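Local coordinates for putative uncharacterized protein (Trichoplax adhaerens, PDB 5OI9) that is the N-terminal domain of a STIL-family protein, probably acting in centriole assembly as STIL does when it binds CEP85 and supports PLK4 activation, at residues M277-S282 and T294-V299; V190-L195 and Y271-C276; R53-L58 and R67-F72; I43-L48 and I331-V336. All coordinates share one frame; numbering follows the deposited sequence. Where two conformers were deposited one is given.

Contact 1 (M277-S282 and T294-V299); sequences MRYLYS and TGFILV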
loop_
_atom_site.group_PDB
_atom_site.type_symbol
_atom_site.label_atom_id
_atom_site.label_comp_id
_atom_site.label_asym_id
_atom_site.label_seq_id
_atom_site.Cartn_x
_atom_site.Cartn_y
_atom_site.Cartn_z
HETATM N N MSE A 277 3.525 9.206 -5.032
HETATM C CA MSE A 277 2.809 9.663 -3.845
HETATM C C MSE A 277 3.766 9.985 -2.712
HETATM O O MSE A 277 3.649 11.018 -2.050
HETATM C CB MSE A 277 1.805 8.605 -3.385
HETATM C CG MSE A 277 0.662 8.409 -4.352
HETATM SE SE MSE A 277 -0.387 10.029 -4.570
HETATM C CE MSE A 277 -1.405 9.897 -2.921
ATOM N N ARG A 278 4.717 9.077 -2.500
ATOM C CA ARG A 278 5.716 9.272 -1.457
ATOM C C ARG A 278 6.513 10.552 -1.686
ATOM O O ARG A 278 6.782 11.301 -0.740
ATOM C CB ARG A 278 6.641 8.060 -1.407
ATOM C CG ARG A 278 7.716 8.154 -0.361
ATOM C CD ARG A 278 7.139 8.101 1.045
ATOM N NE ARG A 278 8.206 8.259 2.024
ATOM C CZ ARG A 278 8.995 7.269 2.423
ATOM N NH1 ARG A 278 8.826 6.048 1.934
ATOM N NH2 ARG A 278 9.951 7.499 3.313
ATOM N N TYR A 279 6.897 10.820 -2.938
ATOM C CA TYR A 279 7.623 12.050 -3.245
ATOM C C TYR A 279 6.755 13.280 -3.002
ATOM O O TYR A 279 7.223 14.277 -2.437
ATOM C CB TYR A 279 8.118 12.013 -4.693
ATOM C CG TYR A 279 8.858 13.256 -5.140
ATOM C CD1 TYR A 279 10.154 13.513 -4.705
ATOM C CD2 TYR A 279 8.269 14.162 -6.013
ATOM C CE1 TYR A 279 10.838 14.643 -5.120
ATOM C CE2 TYR A 279 8.946 15.294 -6.436
ATOM C CZ TYR A 279 10.228 15.531 -5.984
ATOM O OH TYR A 279 10.902 16.660 -6.398
ATOM N N LEU A 280 5.487 13.225 -3.412
ATOM C CA LEU A 280 4.605 14.377 -3.245
ATOM C C LEU A 280 4.301 14.646 -1.775
ATOM O O LEU A 280 4.225 15.807 -1.354
ATOM C CB LEU A 280 3.305 14.161 -4.016
ATOM C CG LEU A 280 3.429 14.147 -5.537
ATOM C CD1 LEU A 280 2.065 14.002 -6.179
ATOM C CD2 LEU A 280 4.119 15.413 -6.009
ATOM N N TYR A 281 4.121 13.589 -0.980
ATOM C CA TYR A 281 3.684 13.764 0.400
ATOM C C TYR A 281 4.826 14.092 1.351
ATOM O O TYR A 281 4.609 14.792 2.347
ATOM C CB TYR A 281 2.969 12.505 0.889
ATOM C CG TYR A 281 1.469 12.561 0.745
ATOM C CD1 TYR A 281 0.683 13.178 1.709
ATOM C CD2 TYR A 281 0.835 11.994 -0.350
ATOM C CE1 TYR A 281 -0.691 13.233 1.583
ATOM C CE2 TYR A 281 -0.537 12.044 -0.482
ATOM C CZ TYR A 281 -1.295 12.661 0.486
ATOM O OH TYR A 281 -2.664 12.708 0.351
ATOM N N SER A 282 6.033 13.599 1.074
ATOM C CA SER A 282 7.108 13.640 2.059
ATOM C C SER A 282 7.433 15.068 2.476
ATOM O O SER A 282 7.698 15.934 1.638
ATOM C CB SER A 282 8.360 12.964 1.504
ATOM O OG SER A 282 9.412 13.002 2.457
ATOM N N THR A 294 4.132 21.841 -10.581
ATOM C CA THR A 294 4.973 22.171 -11.723
ATOM C C THR A 294 5.167 20.993 -12.667
ATOM O O THR A 294 5.572 21.194 -13.816
ATOM C CB THR A 294 6.343 22.661 -11.243
ATOM O OG1 THR A 294 7.031 21.587 -10.589
ATOM C CG2 THR A 294 6.180 23.814 -10.269
ATOM N N GLY A 295 4.872 19.778 -12.216
ATOM C CA GLY A 295 5.278 18.594 -12.940
ATOM C C GLY A 295 6.667 18.183 -12.505
ATOM O O GLY A 295 7.556 19.031 -12.385
ATOM N N PHE A 296 6.871 16.898 -12.235
ATOM C CA PHE A 296 8.177 16.401 -11.839
ATOM C C PHE A 296 8.543 15.219 -12.721
ATOM O O PHE A 296 7.693 14.630 -13.392
ATOM C CB PHE A 296 8.222 16.012 -10.351
ATOM C CG PHE A 296 7.267 14.914 -9.969
ATOM C CD1 PHE A 296 7.686 13.592 -9.940
ATOM C CD2 PHE A 296 5.961 15.205 -9.616
ATOM C CE1 PHE A 296 6.815 12.580 -9.576
ATOM C CE2 PHE A 296 5.085 14.199 -9.251
ATOM C CZ PHE A 296 5.512 12.885 -9.232
ATOM N N ILE A 297 9.820 14.895 -12.731
ATOM C CA ILE A 297 10.340 13.930 -13.689
ATOM C C ILE A 297 10.373 12.553 -13.047
ATOM O O ILE A 297 10.607 12.399 -11.844
ATOM C CB ILE A 297 11.732 14.350 -14.212
ATOM C CG1 ILE A 297 12.119 13.514 -15.434
ATOM C CG2 ILE A 297 12.784 14.228 -13.113
ATOM C CD1 ILE A 297 13.235 14.112 -16.259
ATOM N N LEU A 298 10.104 11.541 -13.866
ATOM C CA LEU A 298 10.255 10.145 -13.485
ATOM C C LEU A 298 11.183 9.486 -14.492
ATOM O O LEU A 298 10.888 9.471 -15.690
ATOM C CB LEU A 298 8.902 9.427 -13.444
ATOM C CG LEU A 298 8.940 7.897 -13.483
ATOM C CD1 LEU A 298 9.587 7.329 -12.228
ATOM C CD2 LEU A 298 7.532 7.343 -13.668
ATOM N N VAL A 299 12.310 8.973 -14.011
ATOM C CA VAL A 299 13.223 8.179 -14.823
ATOM C C VAL A 299 12.906 6.721 -14.526
ATOM O O VAL A 299 13.184 6.226 -13.429
ATOM C CB VAL A 299 14.691 8.517 -14.528
ATOM C CG1 VAL A 299 15.611 7.723 -15.435
ATOM C CG2 VAL A 299 14.932 10.010 -14.700
#
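Tyr-279 of helix 270-281 and Phe-296, the first residue of strand 296-302, form the aromatic part of this contact. Their ring centroids lie 5.2 Å apart with planes inclined at 46°, an oblique pair. Tyr-279 CD2 stands 4.0 Å above the plane of the Phe-296 ring, over its centre, while Tyr-279 CE2 is 3.9 Å from Phe-296 CG. Phe-296 reaches the helix with CG set between its own backbone N and carbonyl carbon (chi1 61°), whereas Tyr-279 extends with CG anti to N (chi1 179°), and the two side chains run alongside, pointing opposite ways.

The aliphatic part belongs to Leu-280, whose side chain comes in roughly perpendicular to Phe-296 and brings CD2 to 3.6 Å from Phe-296 CE2. A branched residue suits this place because one methyl can meet the ring while Leu-280 also touches Phe-315.

The polar end of Tyr-279 is directed elsewhere: its OH is hydrogen-bonded to the carbonyl O of Arg-290 in the connection between helix and strand. Replacing Phe-296 with an alanine would probably leave the Tyr-279 ring and the Leu-280 methyl without their shared partner and open a gap beneath the helix. The beta-alpha-beta unit of strand 256-264, helix 270-281 and strand 296-302 is thus closed here by dispersion between apolar surfaces, with no hydrogen bond between the two segments.

Contact 2 (V190-L195 and Y271-C276); sequences VVPSAL and YVWSAC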
loop_
_atom_site.group_PDB
_atom_site.type_symbol
_atom_site.label_atom_id
_atom_site.label_comp_id
_atom_site.label_asym_id
_atom_site.label_seq_id
_atom_site.Cartn_x
_atom_site.Cartn_y
_atom_site.Cartn_z
ATOM N N VAL A 190 -8.950 2.041 3.385
ATOM C CA VAL A 190 -8.859 3.402 2.873
ATOM C C VAL A 190 -7.604 3.506 2.018
ATOM O O VAL A 190 -6.544 2.988 2.386
ATOM C CB VAL A 190 -8.844 4.461 4.000
ATOM C CG1 VAL A 190 -10.185 4.505 4.705
ATOM C CG2 VAL A 190 -7.734 4.180 4.997
ATOM N N VAL A 191 -7.736 4.146 0.862
ATOM C CA VAL A 191 -6.623 4.354 -0.063
ATOM C C VAL A 191 -6.658 5.805 -0.526
ATOM O O VAL A 191 -7.750 6.335 -0.783
ATOM C CB VAL A 191 -6.703 3.384 -1.253
ATOM C CG1 VAL A 191 -5.631 3.704 -2.286
ATOM C CG2 VAL A 191 -6.571 1.946 -0.779
ATOM N N PRO A 192 -5.518 6.489 -0.638
ATOM C CA PRO A 192 -5.535 7.834 -1.219
ATOM C C PRO A 192 -6.084 7.784 -2.633
ATOM O O PRO A 192 -5.770 6.879 -3.411
ATOM C CB PRO A 192 -4.061 8.252 -1.197
ATOM C CG PRO A 192 -3.447 7.424 -0.131
ATOM C CD PRO A 192 -4.181 6.118 -0.144
ATOM N N SER A 193 -6.933 8.752 -2.958
ATOM C CA SER A 193 -7.587 8.767 -4.256
ATOM C C SER A 193 -6.773 9.473 -5.331
ATOM O O SER A 193 -7.085 9.316 -6.511
ATOM C CB SER A 193 -8.963 9.427 -4.147
ATOM O OG SER A 193 -8.844 10.774 -3.738
ATOM N N ALA A 194 -5.733 10.214 -4.959
ATOM C CA ALA A 194 -5.011 11.062 -5.905
ATOM C C ALA A 194 -4.596 10.300 -7.159
ATOM O O ALA A 194 -3.962 9.243 -7.084
ATOM C CB ALA A 194 -3.779 11.659 -5.225
ATOM N N LEU A 195 -4.968 10.845 -8.317
ATOM C CA LEU A 195 -4.505 10.345 -9.605
ATOM C C LEU A 195 -3.246 11.094 -10.022
ATOM O O LEU A 195 -3.210 12.328 -9.984
ATOM C CB LEU A 195 -5.578 10.516 -10.680
ATOM C CG LEU A 195 -6.874 9.709 -10.599
ATOM C CD1 LEU A 195 -7.724 9.962 -11.836
ATOM C CD2 LEU A 195 -6.582 8.226 -10.438
ATOM N N TYR A 271 3.705 0.175 -7.795
ATOM C CA TYR A 271 4.881 0.696 -7.107
ATOM C C TYR A 271 5.287 2.064 -7.646
ATOM O O TYR A 271 5.804 2.895 -6.891
ATOM C CB TYR A 271 6.044 -0.289 -7.233
ATOM C CG TYR A 271 7.314 0.160 -6.543
ATOM C CD1 TYR A 271 7.521 -0.099 -5.194
ATOM C CD2 TYR A 271 8.307 0.836 -7.242
ATOM C CE1 TYR A 271 8.677 0.306 -4.559
ATOM C CE2 TYR A 271 9.468 1.244 -6.614
ATOM C CZ TYR A 271 9.648 0.976 -5.271
ATOM O OH TYR A 271 10.802 1.377 -4.640
ATOM N N VAL A 272 5.073 2.311 -8.941
ATOM C CA VAL A 272 5.430 3.600 -9.526
ATOM C C VAL A 272 4.570 4.709 -8.932
ATOM O O VAL A 272 5.078 5.752 -8.504
ATOM C CB VAL A 272 5.300 3.547 -11.058
ATOM C CG1 VAL A 272 5.577 4.917 -11.661
ATOM C CG2 VAL A 272 6.243 2.502 -11.632
ATOM N N TRP A 273 3.252 4.500 -8.910
ATOM C CA TRP A 273 2.352 5.445 -8.260
ATOM C C TRP A 273 2.721 5.640 -6.795
ATOM O O TRP A 273 2.654 6.759 -6.275
ATOM C CB TRP A 273 0.913 4.953 -8.396
ATOM C CG TRP A 273 -0.115 5.790 -7.699
ATOM C CD1 TRP A 273 -0.762 6.883 -8.200
ATOM C CD2 TRP A 273 -0.639 5.583 -6.381
ATOM N NE1 TRP A 273 -1.647 7.375 -7.271
ATOM C CE2 TRP A 273 -1.594 6.593 -6.148
ATOM C CE3 TRP A 273 -0.393 4.642 -5.377
ATOM C CZ2 TRP A 273 -2.302 6.689 -4.951
ATOM C CZ3 TRP A 273 -1.096 4.742 -4.187
ATOM C CH2 TRP A 273 -2.037 5.758 -3.985
ATOM N N SER A 274 3.131 4.561 -6.119
ATOM C CA SER A 274 3.505 4.662 -4.712
ATOM C C SER A 274 4.724 5.555 -4.528
ATOM O O SER A 274 4.788 6.342 -3.575
ATOM C CB SER A 274 3.767 3.270 -4.138
ATOM O OG SER A 274 2.607 2.455 -4.223
ATOM N N ALA A 275 5.701 5.451 -5.434
ATOM C CA ALA A 275 6.866 6.326 -5.362
ATOM C C ALA A 275 6.478 7.777 -5.623
ATOM O O ALA A 275 6.968 8.686 -4.942
ATOM C CB ALA A 275 7.931 5.859 -6.351
ATOM N N CYS A 276 5.593 8.011 -6.597
ATOM C CA CYS A 276 5.119 9.365 -6.871
ATOM C C CYS A 276 4.426 9.966 -5.653
ATOM O O CYS A 276 4.693 11.113 -5.275
ATOM C CB CYS A 276 4.169 9.360 -8.070
ATOM S SG CYS A 276 4.927 8.879 -9.637
#
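Trp-273 is carried out from helix 270-281 toward Pro-192 and Ala-194 by a chi1 of 176°, which sets CG anti to the backbone N, and a chi2 of 87°, which rotates the indole about CB-CG until its plane stands roughly perpendicular to the CA-CB-CG plane. These two torsions present the NE1 side of the ring to the chain leaving strand 180-192. NE1 donates to the carbonyl O of Ala-194 over 3.0 Å, with an N-H...O angle of 153°; the acceptor lies near the indole plane, at the ring edge, as suits an N-H that points outward in that plane.

The benzo half of the indole lies by the end of the strand. Its CH2 is 4.3 Å from Pro-192 CB, and CZ2 is 3.8 Å from Pro-192 O, a carbonyl also hydrogen-bonded to His-30 NE2. The His-30 ring meets the indole as well.

Tryptophan suits this place because it unites a broad apolar surface with one donor. A phenylalanine here would probably leave the carbonyl of buried Ala-194 without this N-H and open a gap beside Pro-192. The chemistry therefore joins a directional bond, which fixes how the indole is turned, to less specific apolar packing between helix and strand end.

Contact 3 (R53-L58 and R67-F72); sequences RSAYQL and RIQKFF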
loop_
_atom_site.group_PDB
_atom_site.type_symbol
_atom_site.label_atom_id
_atom_site.label_comp_id
_atom_site.label_asym_id
_atom_site.label_seq_id
_atom_site.Cartn_x
_atom_site.Cartn_y
_atom_site.Cartn_z
ATOM N N ARG A 53 -10.268 -18.430 18.813
ATOM C CA ARG A 53 -9.860 -19.234 19.961
ATOM C C ARG A 53 -9.253 -18.359 21.050
ATOM O O ARG A 53 -9.632 -18.453 22.223
ATOM C CB ARG A 53 -8.870 -20.313 19.517
ATOM C CG ARG A 53 -8.375 -21.213 20.636
ATOM C CD ARG A 53 -7.397 -22.260 20.117
ATOM N NE ARG A 53 -6.197 -21.658 19.542
ATOM C CZ ARG A 53 -5.102 -21.362 20.236
ATOM N NH1 ARG A 53 -5.050 -21.611 21.537
ATOM N NH2 ARG A 53 -4.058 -20.814 19.629
ATOM N N SER A 54 -8.311 -17.489 20.673
ATOM C CA SER A 54 -7.693 -16.596 21.648
ATOM C C SER A 54 -8.717 -15.646 22.251
ATOM O O SER A 54 -8.689 -15.373 23.457
ATOM C CB SER A 54 -6.557 -15.816 20.989
ATOM O OG SER A 54 -5.656 -16.694 20.338
ATOM N N ALA A 55 -9.635 -15.138 21.428
ATOM C CA ALA A 55 -10.637 -14.199 21.920
ATOM C C ALA A 55 -11.586 -14.866 22.906
ATOM O O ALA A 55 -11.960 -14.263 23.920
ATOM C CB ALA A 55 -11.417 -13.604 20.747
ATOM N N TYR A 56 -11.982 -16.110 22.630
ATOM C CA TYR A 56 -12.997 -16.761 23.451
ATOM C C TYR A 56 -12.450 -17.140 24.822
ATOM O O TYR A 56 -13.173 -17.074 25.823
ATOM C CB TYR A 56 -13.546 -17.991 22.732
ATOM C CG TYR A 56 -14.782 -18.562 23.383
ATOM C CD1 TYR A 56 -15.919 -17.783 23.550
ATOM C CD2 TYR A 56 -14.817 -19.877 23.829
ATOM C CE1 TYR A 56 -17.056 -18.293 24.145
ATOM C CE2 TYR A 56 -15.952 -20.397 24.426
ATOM C CZ TYR A 56 -17.068 -19.600 24.581
ATOM O OH TYR A 56 -18.201 -20.108 25.173
ATOM N N GLN A 57 -11.180 -17.546 24.889
ATOM C CA GLN A 57 -10.574 -17.849 26.180
ATOM C C GLN A 57 -10.561 -16.616 27.075
ATOM O O GLN A 57 -10.968 -16.676 28.240
ATOM C CB GLN A 57 -9.156 -18.393 25.988
ATOM C CG GLN A 57 -9.098 -19.786 25.383
ATOM C CD GLN A 57 -7.768 -20.472 25.628
ATOM O OE1 GLN A 57 -6.741 -19.816 25.812
ATOM N NE2 GLN A 57 -7.782 -21.801 25.644
ATOM N N LEU A 58 -10.110 -15.482 26.536
ATOM C CA LEU A 58 -10.058 -14.252 27.320
ATOM C C LEU A 58 -11.442 -13.856 27.827
ATOM O O LEU A 58 -11.608 -13.514 29.001
ATOM C CB LEU A 58 -9.446 -13.128 26.483
ATOM C CG LEU A 58 -7.937 -13.199 26.243
ATOM C CD1 LEU A 58 -7.549 -12.317 25.068
ATOM C CD2 LEU A 58 -7.185 -12.782 27.495
ATOM N N ARG A 67 -14.945 -5.678 26.168
ATOM C CA ARG A 67 -15.993 -6.307 25.372
ATOM C C ARG A 67 -15.536 -6.517 23.933
ATOM O O ARG A 67 -15.871 -7.527 23.304
ATOM C CB ARG A 67 -17.266 -5.466 25.423
ATOM C CG ARG A 67 -18.498 -6.166 24.876
ATOM C CD ARG A 67 -19.728 -5.292 25.036
ATOM N NE ARG A 67 -19.470 -3.925 24.595
ATOM C CZ ARG A 67 -19.517 -3.528 23.327
ATOM N NH1 ARG A 67 -19.813 -4.396 22.370
ATOM N NH2 ARG A 67 -19.265 -2.264 23.016
ATOM N N ILE A 68 -14.752 -5.583 23.405
ATOM C CA ILE A 68 -14.159 -5.699 22.079
ATOM C C ILE A 68 -12.667 -5.938 22.261
ATOM O O ILE A 68 -11.941 -5.060 22.741
ATOM C CB ILE A 68 -14.420 -4.449 21.229
ATOM C CG1 ILE A 68 -15.926 -4.242 21.056
ATOM C CG2 ILE A 68 -13.720 -4.563 19.885
ATOM C CD1 ILE A 68 -16.279 -3.044 20.216
ATOM N N GLN A 69 -12.205 -7.125 21.883
ATOM C CA GLN A 69 -10.787 -7.432 21.925
ATOM C C GLN A 69 -10.067 -6.804 20.737
ATOM O O GLN A 69 -10.620 -6.675 19.642
ATOM C CB GLN A 69 -10.555 -8.944 21.937
ATOM C CG GLN A 69 -10.980 -9.629 23.224
ATOM C CD GLN A 69 -12.323 -10.327 23.105
ATOM O OE1 GLN A 69 -13.117 -10.024 22.216
ATOM N NE2 GLN A 69 -12.576 -11.280 23.993
ATOM N N LYS A 70 -8.814 -6.417 20.965
ATOM C CA LYS A 70 -7.981 -5.774 19.952
ATOM C C LYS A 70 -6.803 -6.687 19.644
ATOM O O LYS A 70 -5.931 -6.891 20.496
ATOM C CB LYS A 70 -7.493 -4.409 20.433
ATOM C CG LYS A 70 -8.595 -3.420 20.749
ATOM C CD LYS A 70 -9.317 -2.967 19.493
ATOM C CE LYS A 70 -10.243 -1.798 19.788
ATOM N NZ LYS A 70 -10.863 -1.265 18.543
ATOM N N PHE A 71 -6.770 -7.226 18.426
ATOM C CA PHE A 71 -5.653 -8.057 17.991
ATOM C C PHE A 71 -5.088 -7.551 16.672
ATOM O O PHE A 71 -5.466 -6.477 16.194
ATOM C CB PHE A 71 -6.078 -9.520 17.827
ATOM C CG PHE A 71 -6.661 -10.135 19.065
ATOM C CD1 PHE A 71 -5.892 -10.305 20.204
ATOM C CD2 PHE A 71 -7.977 -10.572 19.079
ATOM C CE1 PHE A 71 -6.427 -10.881 21.340
ATOM C CE2 PHE A 71 -8.518 -11.152 20.211
ATOM C CZ PHE A 71 -7.743 -11.306 21.344
ATOM N N PHE A 72 -4.190 -8.329 16.070
ATOM C CA PHE A 72 -3.681 -8.053 14.736
ATOM C C PHE A 72 -3.781 -9.308 13.885
ATOM O O PHE A 72 -3.577 -10.423 14.375
ATOM C CB PHE A 72 -2.217 -7.572 14.765
ATOM C CG PHE A 72 -2.020 -6.252 15.450
ATOM C CD1 PHE A 72 -2.316 -5.067 14.797
ATOM C CD2 PHE A 72 -1.530 -6.194 16.745
ATOM C CE1 PHE A 72 -2.135 -3.847 15.424
ATOM C CE2 PHE A 72 -1.346 -4.978 17.378
ATOM C CZ PHE A 72 -1.649 -3.803 16.716
#
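Phe-71, Gln-69 and Ala-55 contribute most of the buried surface where helix 45-61 lies on strand 69-79. Phe-71 meets the helix with the rim of its ring: CE2 is 3.8 Å from Ala-55 CB, and CZ is 3.9 Å from Leu-58 CD1, both methyls lying near the ring plane. Leu-58 and Phe-71 reach toward one another, and Phe-92 completes the setting with an edge-to-face contact to the Phe-71 ring.

Gln-69, two residues earlier on the strand, also points toward the helix. Its chain is bent at chi2 (101°), which lays the amide beside Ala-55, with CD 4.1 Å from Ala-55 CB. Gln-69 NE2 comes within 3.0 Å of Ala-55 O, yet the angle is too poor for a hydrogen bond.

Ala-55 suits its place because its single methyl fits between the Phe-71 ring and the Gln-69 amide, with Met-124 and Tyr-174 of adjoining strands also touching it. The small Ala-55 is consistent with the near approach of the backbones, Ala-55 CA to Gln-69 CA 6.8 Å. The segment axes run roughly antiparallel, at 154°, and approach to 9.9 Å, a spacing usual where a helix packs on the face of a beta-sheet.

Contact 4 (I43-L48 and I331-V336); sequences ITEKCL and IFMEKV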
loop_
_atom_site.group_PDB
_atom_site.type_symbol
_atom_site.label_atom_id
_atom_site.label_comp_id
_atom_site.label_asym_id
_atom_site.label_seq_id
_atom_site.Cartn_x
_atom_site.Cartn_y
_atom_site.Cartn_z
ATOM N N ILE A 43 -8.391 -14.519 3.342
ATOM C CA ILE A 43 -8.191 -14.747 4.770
ATOM C C ILE A 43 -8.346 -16.237 5.038
ATOM O O ILE A 43 -9.398 -16.815 4.746
ATOM C CB ILE A 43 -9.190 -13.945 5.621
ATOM C CG1 ILE A 43 -9.235 -12.484 5.176
ATOM C CG2 ILE A 43 -8.837 -14.046 7.100
ATOM C CD1 ILE A 43 -10.212 -11.646 5.972
ATOM N N THR A 44 -7.313 -16.854 5.606
ATOM C CA THR A 44 -7.373 -18.285 5.865
ATOM C C THR A 44 -8.268 -18.583 7.062
ATOM O O THR A 44 -8.352 -17.804 8.017
ATOM C CB THR A 44 -5.977 -18.859 6.119
ATOM O OG1 THR A 44 -5.476 -18.373 7.372
ATOM C CG2 THR A 44 -5.026 -18.460 5.001
ATOM N N GLU A 45 -8.952 -19.727 6.996
ATOM C CA GLU A 45 -9.785 -20.153 8.115
ATOM C C GLU A 45 -8.950 -20.392 9.365
ATOM O O GLU A 45 -9.413 -20.132 10.481
ATOM C CB GLU A 45 -10.564 -21.415 7.734
ATOM C CG GLU A 45 -11.489 -21.959 8.818
ATOM C CD GLU A 45 -10.781 -22.896 9.781
ATOM O OE1 GLU A 45 -9.673 -23.364 9.451
ATOM O OE2 GLU A 45 -11.329 -23.157 10.870
ATOM N N LYS A 46 -7.714 -20.870 9.197
ATOM C CA LYS A 46 -6.879 -21.209 10.345
ATOM C C LYS A 46 -6.560 -19.985 11.197
ATOM O O LYS A 46 -6.601 -20.057 12.431
ATOM C CB LYS A 46 -5.587 -21.875 9.872
ATOM C CG LYS A 46 -4.779 -22.522 10.984
ATOM C CD LYS A 46 -3.338 -22.724 10.556
ATOM C CE LYS A 46 -3.261 -23.373 9.183
ATOM N NZ LYS A 46 -1.891 -23.286 8.602
ATOM N N CYS A 47 -6.224 -18.855 10.569
ATOM C CA CYS A 47 -5.889 -17.685 11.376
ATOM C C CYS A 47 -7.136 -17.077 12.005
ATOM O O CYS A 47 -7.071 -16.562 13.126
ATOM C CB CYS A 47 -5.099 -16.653 10.553
ATOM S SG CYS A 47 -6.006 -15.636 9.353
ATOM N N LEU A 48 -8.283 -17.162 11.327
ATOM C CA LEU A 48 -9.543 -16.780 11.964
ATOM C C LEU A 48 -9.867 -17.698 13.137
ATOM O O LEU A 48 -10.371 -17.240 14.170
ATOM C CB LEU A 48 -10.683 -16.801 10.944
ATOM C CG LEU A 48 -10.681 -15.716 9.866
ATOM C CD1 LEU A 48 -11.781 -15.975 8.849
ATOM C CD2 LEU A 48 -10.840 -14.336 10.491
ATOM N N ILE A 331 -18.680 -16.884 7.959
ATOM C CA ILE A 331 -18.031 -18.185 7.908
ATOM C C ILE A 331 -18.559 -19.019 9.068
ATOM O O ILE A 331 -18.801 -18.497 10.163
ATOM C CB ILE A 331 -16.490 -18.072 7.953
ATOM C CG1 ILE A 331 -15.844 -19.446 7.763
ATOM C CG2 ILE A 331 -16.020 -17.431 9.251
ATOM C CD1 ILE A 331 -14.331 -19.416 7.761
ATOM N N PHE A 332 -18.773 -20.305 8.818
ATOM C CA PHE A 332 -19.260 -21.233 9.829
ATOM C C PHE A 332 -18.230 -22.339 9.999
ATOM O O PHE A 332 -17.876 -23.016 9.029
ATOM C CB PHE A 332 -20.627 -21.798 9.441
ATOM C CG PHE A 332 -21.682 -20.743 9.265
ATOM C CD1 PHE A 332 -22.436 -20.311 10.344
ATOM C CD2 PHE A 332 -21.909 -20.172 8.024
ATOM C CE1 PHE A 332 -23.400 -19.334 10.187
ATOM C CE2 PHE A 332 -22.873 -19.195 7.860
ATOM C CZ PHE A 332 -23.618 -18.776 8.943
HETATM N N MSE A 333 -17.740 -22.503 11.221
HETATM C CA MSE A 333 -16.669 -23.447 11.488
HETATM C C MSE A 333 -17.087 -24.546 12.446
HETATM O O MSE A 333 -17.730 -24.283 13.463
HETATM C CB MSE A 333 -15.454 -22.729 12.072
HETATM C CG MSE A 333 -14.935 -21.580 11.249
HETATM SE SE MSE A 333 -13.232 -21.000 11.971
HETATM C CE MSE A 333 -13.811 -20.382 13.716
ATOM N N GLU A 334 -16.696 -25.775 12.126
ATOM C CA GLU A 334 -16.858 -26.872 13.066
ATOM C C GLU A 334 -15.998 -26.632 14.300
ATOM O O GLU A 334 -14.946 -25.990 14.238
ATOM C CB GLU A 334 -16.477 -28.201 12.410
ATOM C CG GLU A 334 -17.368 -28.602 11.249
ATOM C CD GLU A 334 -18.721 -29.108 11.705
ATOM O OE1 GLU A 334 -18.792 -29.703 12.801
ATOM O OE2 GLU A 334 -19.712 -28.910 10.970
ATOM N N LYS A 335 -16.471 -27.146 15.437
ATOM C CA LYS A 335 -15.683 -27.096 16.664
ATOM C C LYS A 335 -14.313 -27.728 16.457
ATOM O O LYS A 335 -13.288 -27.173 16.869
ATOM C CB LYS A 335 -16.435 -27.805 17.789
ATOM C CG LYS A 335 -17.678 -27.087 18.248
ATOM C CD LYS A 335 -17.307 -25.788 18.928
ATOM C CE LYS A 335 -18.284 -25.469 20.035
ATOM N NZ LYS A 335 -18.474 -26.627 20.949
ATOM N N VAL A 336 -14.280 -28.887 15.812
ATOM C CA VAL A 336 -13.040 -29.613 15.571
ATOM C C VAL A 336 -12.433 -29.113 14.267
ATOM O O VAL A 336 -13.082 -29.148 13.215
ATOM C CB VAL A 336 -13.287 -31.127 15.526
ATOM C CG1 VAL A 336 -11.990 -31.861 15.284
ATOM C CG2 VAL A 336 -13.935 -31.595 16.823
#
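The flat group of this contact is the carboxylate of Glu-45, and Met-333, a selenomethionine, is its neighbour across the interface. OE2 lies 3.1 Å from Met-333 SE, and seen from OE2 the selenium stands about 25° out of the carboxylate plane. Glu-45 was modelled in two conformers, so its side-chain contacts here are doubtful in detail. The same oxygen, OE2, forms a salt bridge with Arg-49 NE one helical turn further on, which would probably hold the carboxylate in position.

Nearer the backbone than the carboxylate, the aliphatic part of Glu-45 does the packing. A chi1 of -179°, with CG anti to the backbone N, sets CG 3.7 Å from Met-333 SE and 4.0 Å from Ile-331 CD1, and the bend at chi2 (-86°) turns the carboxylate toward the selenium. Ile-331 comes in roughly perpendicular to the glutamate chain, and its CD1 also lies 4.4 Å from Leu-48 CD1, a loose contact. A glutamate suits this partly buried place because its methylenes can serve the apolar side while its end serves Arg-49.

Thr-44 is the N-cap of helix 45-61, its OG1 accepting a weak hydrogen bond from Cys-47 N. The helix begins directly after strand 39-44, which pairs with strands 85-97 and 343-348, and its first turn rests on the end of strand 322-334, where Ile-331 and Met-333 are hydrogen-bonded through their backbones to strand 180-192.

The four contacts form two pairs; contact 1 lies on the opposite side of the chain's centre from contacts 3 and 4, with contact 2 near the centre. Contacts 1 and 2 share helix 270-281, have centres 11 Å apart and touch, Met-277 packing against Pro-192. Contacts 3 and 4 share helix 45-61, with centres 15 Å apart. Between the pairs, centres lie 34 to 44 Å apart. Contacts 2, 3 and 4 all reach the mixed sheet that includes strands 69-79, 180-192 and 322-334, whereas contact 1 reaches the seven-stranded sheet. Along the chain, contact 4 encloses the others, in the order 3, 2, 1. Helix 270-281 thus packs against elements of both sheets, consistent with joining them.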